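Acyl-CoA dehydrogenase FadE3 (Mycobacterium smegmatis, PDB 4IV6) belongs to the acyl-CoA dehydrogenase family of flavoproteins and forms a tetramer that carries dihydroflavine-adenine dinucleotide. Local coordinates at residues A75-G87 with A251-D263. Residues are numbered along the deposited sequence; the frame is centred on the assembly and turned at random.
Sequences AEELARGWMSLAG and ARATGVARAAFED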
loop_
_atom_site.group_PDB
_atom_site.type_symbol
_atom_site.label_atom_id
_atom_site.label_comp_id
_atom_site.label_asym_id
_atom_site.label_seq_id
_atom_site.Cartn_x
_atom_site.Cartn_y
_atom_site.Cartn_z
ATOM N N ALA B 75 9.378 23.603 -14.827
ATOM C CA ALA B 75 10.048 22.301 -14.727
ATOM C C ALA B 75 9.047 21.149 -14.924
ATOM O O ALA B 75 9.327 20.173 -15.628
ATOM C CB ALA B 75 10.769 22.191 -13.393
ATOM N N GLU B 76 7.847 21.309 -14.381
ATOM C CA GLU B 76 6.819 20.297 -14.499
ATOM C C GLU B 76 6.374 20.148 -15.970
ATOM O O GLU B 76 6.213 19.039 -16.446
ATOM C CB GLU B 76 5.633 20.652 -13.609
ATOM C CG GLU B 76 4.456 19.685 -13.727
ATOM C CD GLU B 76 3.241 20.133 -12.941
ATOM O OE1 GLU B 76 2.514 21.002 -13.464
ATOM O OE2 GLU B 76 3.006 19.582 -11.829
ATOM N N GLU B 77 6.199 21.268 -16.679
ATOM C CA GLU B 77 5.785 21.229 -18.071
ATOM C C GLU B 77 6.803 20.511 -18.911
ATOM O O GLU B 77 6.449 19.682 -19.751
ATOM C CB GLU B 77 5.590 22.620 -18.657
ATOM C CG GLU B 77 4.350 23.363 -18.192
ATOM C CD GLU B 77 3.022 22.686 -18.502
ATOM O OE1 GLU B 77 2.875 21.904 -19.496
ATOM O OE2 GLU B 77 2.116 22.954 -17.684
ATOM N N LEU B 78 8.069 20.849 -18.701
ATOM C CA LEU B 78 9.162 20.200 -19.413
ATOM C C LEU B 78 9.139 18.704 -19.189
ATOM O O LEU B 78 9.203 17.919 -20.160
ATOM C CB LEU B 78 10.500 20.775 -18.968
ATOM C CG LEU B 78 10.866 22.148 -19.489
ATOM C CD1 LEU B 78 12.154 22.580 -18.850
ATOM C CD2 LEU B 78 11.022 22.122 -20.996
ATOM N N ALA B 79 9.025 18.310 -17.915
ATOM C CA ALA B 79 9.052 16.879 -17.544
ATOM C C ALA B 79 7.865 16.099 -18.038
ATOM O O ALA B 79 8.000 14.916 -18.381
ATOM C CB ALA B 79 9.213 16.694 -16.045
ATOM N N ARG B 80 6.704 16.754 -18.088
ATOM C CA ARG B 80 5.546 16.190 -18.705
ATOM C C ARG B 80 5.834 15.730 -20.144
ATOM O O ARG B 80 5.454 14.628 -20.542
ATOM C CB ARG B 80 4.422 17.211 -18.664
ATOM C CG ARG B 80 3.105 16.795 -19.295
ATOM C CD ARG B 80 2.162 18.012 -19.263
ATOM N NE ARG B 80 1.046 17.773 -20.161
ATOM C CZ ARG B 80 0.996 18.097 -21.444
ATOM N NH1 ARG B 80 -0.087 17.769 -22.106
ATOM N NH2 ARG B 80 1.930 18.819 -22.042
ATOM N N GLY B 81 6.523 16.562 -20.920
ATOM C CA GLY B 81 6.922 16.148 -22.273
ATOM C C GLY B 81 8.021 15.088 -22.290
ATOM O O GLY B 81 7.945 14.097 -23.005
ATOM N N TRP B 82 9.052 15.301 -21.496
ATOM C CA TRP B 82 10.193 14.389 -21.442
ATOM C C TRP B 82 11.020 14.725 -20.215
ATOM O O TRP B 82 11.592 15.816 -20.141
ATOM C CB TRP B 82 11.043 14.497 -22.708
ATOM C CG TRP B 82 12.113 13.474 -22.894
ATOM C CD1 TRP B 82 12.319 12.326 -22.170
ATOM C CD2 TRP B 82 13.105 13.478 -23.924
ATOM N NE1 TRP B 82 13.376 11.621 -22.704
ATOM C CE2 TRP B 82 13.886 12.315 -23.765
ATOM C CE3 TRP B 82 13.409 14.358 -24.970
ATOM C CZ2 TRP B 82 14.954 12.011 -24.607
ATOM C CZ3 TRP B 82 14.475 14.044 -25.803
ATOM C CH2 TRP B 82 15.228 12.881 -25.611
ATOM N N MET B 83 11.053 13.791 -19.252
ATOM C CA MET B 83 11.723 14.009 -17.972
ATOM C C MET B 83 13.142 14.530 -18.198
ATOM O O MET B 83 13.613 15.426 -17.489
ATOM C CB MET B 83 11.765 12.702 -17.168
ATOM C CG MET B 83 12.318 12.853 -15.751
ATOM S SD MET B 83 12.464 11.279 -14.865
ATOM C CE MET B 83 13.896 10.567 -15.672
ATOM N N SER B 84 13.814 13.946 -19.189
ATOM C CA SER B 84 15.204 14.292 -19.489
ATOM C C SER B 84 15.424 15.801 -19.755
ATOM O O SER B 84 16.503 16.329 -19.475
ATOM C CB SER B 84 15.701 13.470 -20.697
ATOM O OG SER B 84 15.712 12.064 -20.416
ATOM N N LEU B 85 14.446 16.484 -20.335
ATOM C CA LEU B 85 14.607 17.907 -20.615
ATOM C C LEU B 85 14.586 18.747 -19.332
ATOM O O LEU B 85 15.315 19.756 -19.221
ATOM C CB LEU B 85 13.555 18.406 -21.631
ATOM C CG LEU B 85 13.581 17.695 -22.993
ATOM C CD1 LEU B 85 12.496 18.298 -23.883
ATOM C CD2 LEU B 85 14.935 17.802 -23.707
ATOM N N ALA B 86 13.804 18.332 -18.341
ATOM C CA ALA B 86 13.872 18.978 -17.027
ATOM C C ALA B 86 15.209 18.666 -16.372
ATOM O O ALA B 86 15.844 19.529 -15.768
ATOM C CB ALA B 86 12.714 18.517 -16.160
ATOM N N GLY B 87 15.667 17.438 -16.533
ATOM C CA GLY B 87 16.968 17.019 -15.956
ATOM C C GLY B 87 18.112 17.821 -16.533
ATOM O O GLY B 87 19.093 18.117 -15.854
ATOM N N ALA B 251 8.901 18.609 -8.970
ATOM C CA ALA B 251 8.253 19.067 -10.208
ATOM C C ALA B 251 8.462 18.112 -11.375
ATOM O O ALA B 251 7.555 17.919 -12.179
ATOM C CB ALA B 251 8.761 20.455 -10.587
ATOM N N ARG B 252 9.661 17.529 -11.502
ATOM C CA ARG B 252 9.842 16.502 -12.496
ATOM C C ARG B 252 8.871 15.366 -12.339
ATOM O O ARG B 252 8.365 14.825 -13.324
ATOM C CB ARG B 252 11.222 15.875 -12.427
ATOM C CG ARG B 252 12.218 16.498 -13.294
ATOM C CD ARG B 252 13.480 15.654 -13.339
ATOM N NE ARG B 252 14.537 16.411 -12.750
ATOM C CZ ARG B 252 15.720 15.923 -12.444
ATOM N NH1 ARG B 252 16.595 16.737 -11.930
ATOM N NH2 ARG B 252 16.025 14.649 -12.651
ATOM N N ALA B 253 8.672 14.977 -11.087
ATOM C CA ALA B 253 7.836 13.853 -10.751
ATOM C C ALA B 253 6.356 14.200 -10.982
ATOM O O ALA B 253 5.614 13.397 -11.533
ATOM C CB ALA B 253 8.121 13.400 -9.315
ATOM N N THR B 254 5.909 15.403 -10.617
ATOM C CA THR B 254 4.538 15.738 -10.933
ATOM C C THR B 254 4.309 15.874 -12.435
ATOM O O THR B 254 3.224 15.613 -12.902
ATOM C CB THR B 254 4.009 16.983 -10.216
ATOM O OG1 THR B 254 4.820 18.121 -10.524
ATOM C CG2 THR B 254 3.929 16.726 -8.732
ATOM N N GLY B 255 5.348 16.228 -13.185
ATOM C CA GLY B 255 5.250 16.368 -14.632
ATOM C C GLY B 255 5.107 15.019 -15.287
ATOM O O GLY B 255 4.219 14.828 -16.130
ATOM N N VAL B 256 5.950 14.067 -14.868
ATOM C CA VAL B 256 5.853 12.700 -15.367
ATOM C C VAL B 256 4.486 12.079 -14.992
ATOM O O VAL B 256 3.821 11.469 -15.820
ATOM C CB VAL B 256 7.024 11.820 -14.888
ATOM C CG1 VAL B 256 6.787 10.363 -15.250
ATOM C CG2 VAL B 256 8.321 12.279 -15.535
ATOM N N ALA B 257 4.061 12.292 -13.754
ATOM C CA ALA B 257 2.723 11.887 -13.318
ATOM C C ALA B 257 1.600 12.491 -14.162
ATOM O O ALA B 257 0.645 11.771 -14.506
ATOM C CB ALA B 257 2.520 12.228 -11.858
ATOM N N ARG B 258 1.702 13.779 -14.511
ATOM C CA ARG B 258 0.664 14.438 -15.315
ATOM C C ARG B 258 0.578 13.734 -16.656
ATOM O O ARG B 258 -0.509 13.462 -17.141
ATOM C CB ARG B 258 0.925 15.931 -15.544
ATOM C CG ARG B 258 0.492 16.841 -14.391
ATOM C CD ARG B 258 0.883 18.292 -14.654
ATOM N NE ARG B 258 0.194 18.764 -15.840
ATOM C CZ ARG B 258 0.498 19.861 -16.517
ATOM N NH1 ARG B 258 1.464 20.646 -16.124
ATOM N NH2 ARG B 258 -0.171 20.160 -17.619
ATOM N N ALA B 259 1.734 13.390 -17.217
ATOM C CA ALA B 259 1.777 12.744 -18.540
ATOM C C ALA B 259 1.155 11.341 -18.488
ATOM O O ALA B 259 0.354 10.984 -19.334
ATOM C CB ALA B 259 3.200 12.680 -19.075
ATOM N N ALA B 260 1.541 10.538 -17.503
ATOM C CA ALA B 260 0.997 9.203 -17.379
ATOM C C ALA B 260 -0.522 9.238 -17.122
ATOM O O ALA B 260 -1.287 8.513 -17.756
ATOM C CB ALA B 260 1.711 8.467 -16.259
ATOM N N PHE B 261 -0.945 10.092 -16.198
ATOM C CA PHE B 261 -2.363 10.264 -15.908
ATOM C C PHE B 261 -3.180 10.743 -17.107
ATOM O O PHE B 261 -4.237 10.171 -17.404
ATOM C CB PHE B 261 -2.586 11.203 -14.728
ATOM C CG PHE B 261 -4.041 11.396 -14.402
ATOM C CD1 PHE B 261 -4.778 10.331 -13.899
ATOM C CD2 PHE B 261 -4.670 12.592 -14.649
ATOM C CE1 PHE B 261 -6.137 10.467 -13.607
ATOM C CE2 PHE B 261 -6.028 12.743 -14.355
ATOM C CZ PHE B 261 -6.758 11.678 -13.839
ATOM N N GLU B 262 -2.710 11.769 -17.808
ATOM C CA GLU B 262 -3.412 12.213 -19.024
ATOM C C GLU B 262 -3.613 11.081 -20.036
ATOM O O GLU B 262 -4.720 10.922 -20.582
ATOM C CB GLU B 262 -2.673 13.373 -19.712
ATOM C CG GLU B 262 -2.794 14.672 -18.970
ATOM C CD GLU B 262 -1.901 15.774 -19.521
ATOM O OE1 GLU B 262 -1.479 15.731 -20.678
ATOM O OE2 GLU B 262 -1.605 16.701 -18.782
ATOM N N ASP B 263 -2.556 10.300 -20.296
ATOM C CA ASP B 263 -2.640 9.212 -21.262
ATOM C C ASP B 263 -3.632 8.148 -20.813
ATOM O O ASP B 263 -4.418 7.650 -21.604
ATOM C CB ASP B 263 -1.275 8.555 -21.510
ATOM C CG ASP B 263 -0.354 9.403 -22.372
ATOM O OD1 ASP B 263 -0.760 10.532 -22.775
ATOM O OD2 ASP B 263 0.801 8.952 -22.630
#
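Ala251 meets Ala75 methyl to methyl, their CB atoms 3.9 Å apart, small residues that let the helices close in. Arg252 lays its aliphatic CG against Ala86 CB at 3.5 Å, and Gly87 CA covers one face of its guanidinium; Arg252 NH2 forms a salt bridge with Glu366. Thr254 OG1 donates to the anti lone pair of Glu76 OE2 at 2.7 Å, an oxygen also paired with Arg299. Gly255, lacking a side chain, lies where the backbones are nearest, across from Arg80. Its CA touches Glu76 O, and Arg80 CA makes a CA-H...O contact with Gly255 O at 3.2 Å. The axes of 75-81 and 251-263 approach to 6.9 Å, crossing at -46°. Branched Val256 presents CG2 to apolar Met83 CB. Arg258, long and bent at its third torsion (62°), brings NH1 between two buried acids in salt bridges: a nearly straight bond to Glu77 OE2 (2.9 Å) and a more bent one to Glu76 OE1, both striking from above the carboxylate planes. Ala259's small methyl lets Arg80 O come close. Glu262 receives Arg80 side-on, NE to OE2 and NH1 to OE1 (2.9 Å), while Arg80 NH2 pairs with Glu23. The contact joins N-terminal-domain helices 68-81 and 83-102 to C-terminal-domain helix 234-270, with helices 9-26, 282-310 and 352-364 packed around them.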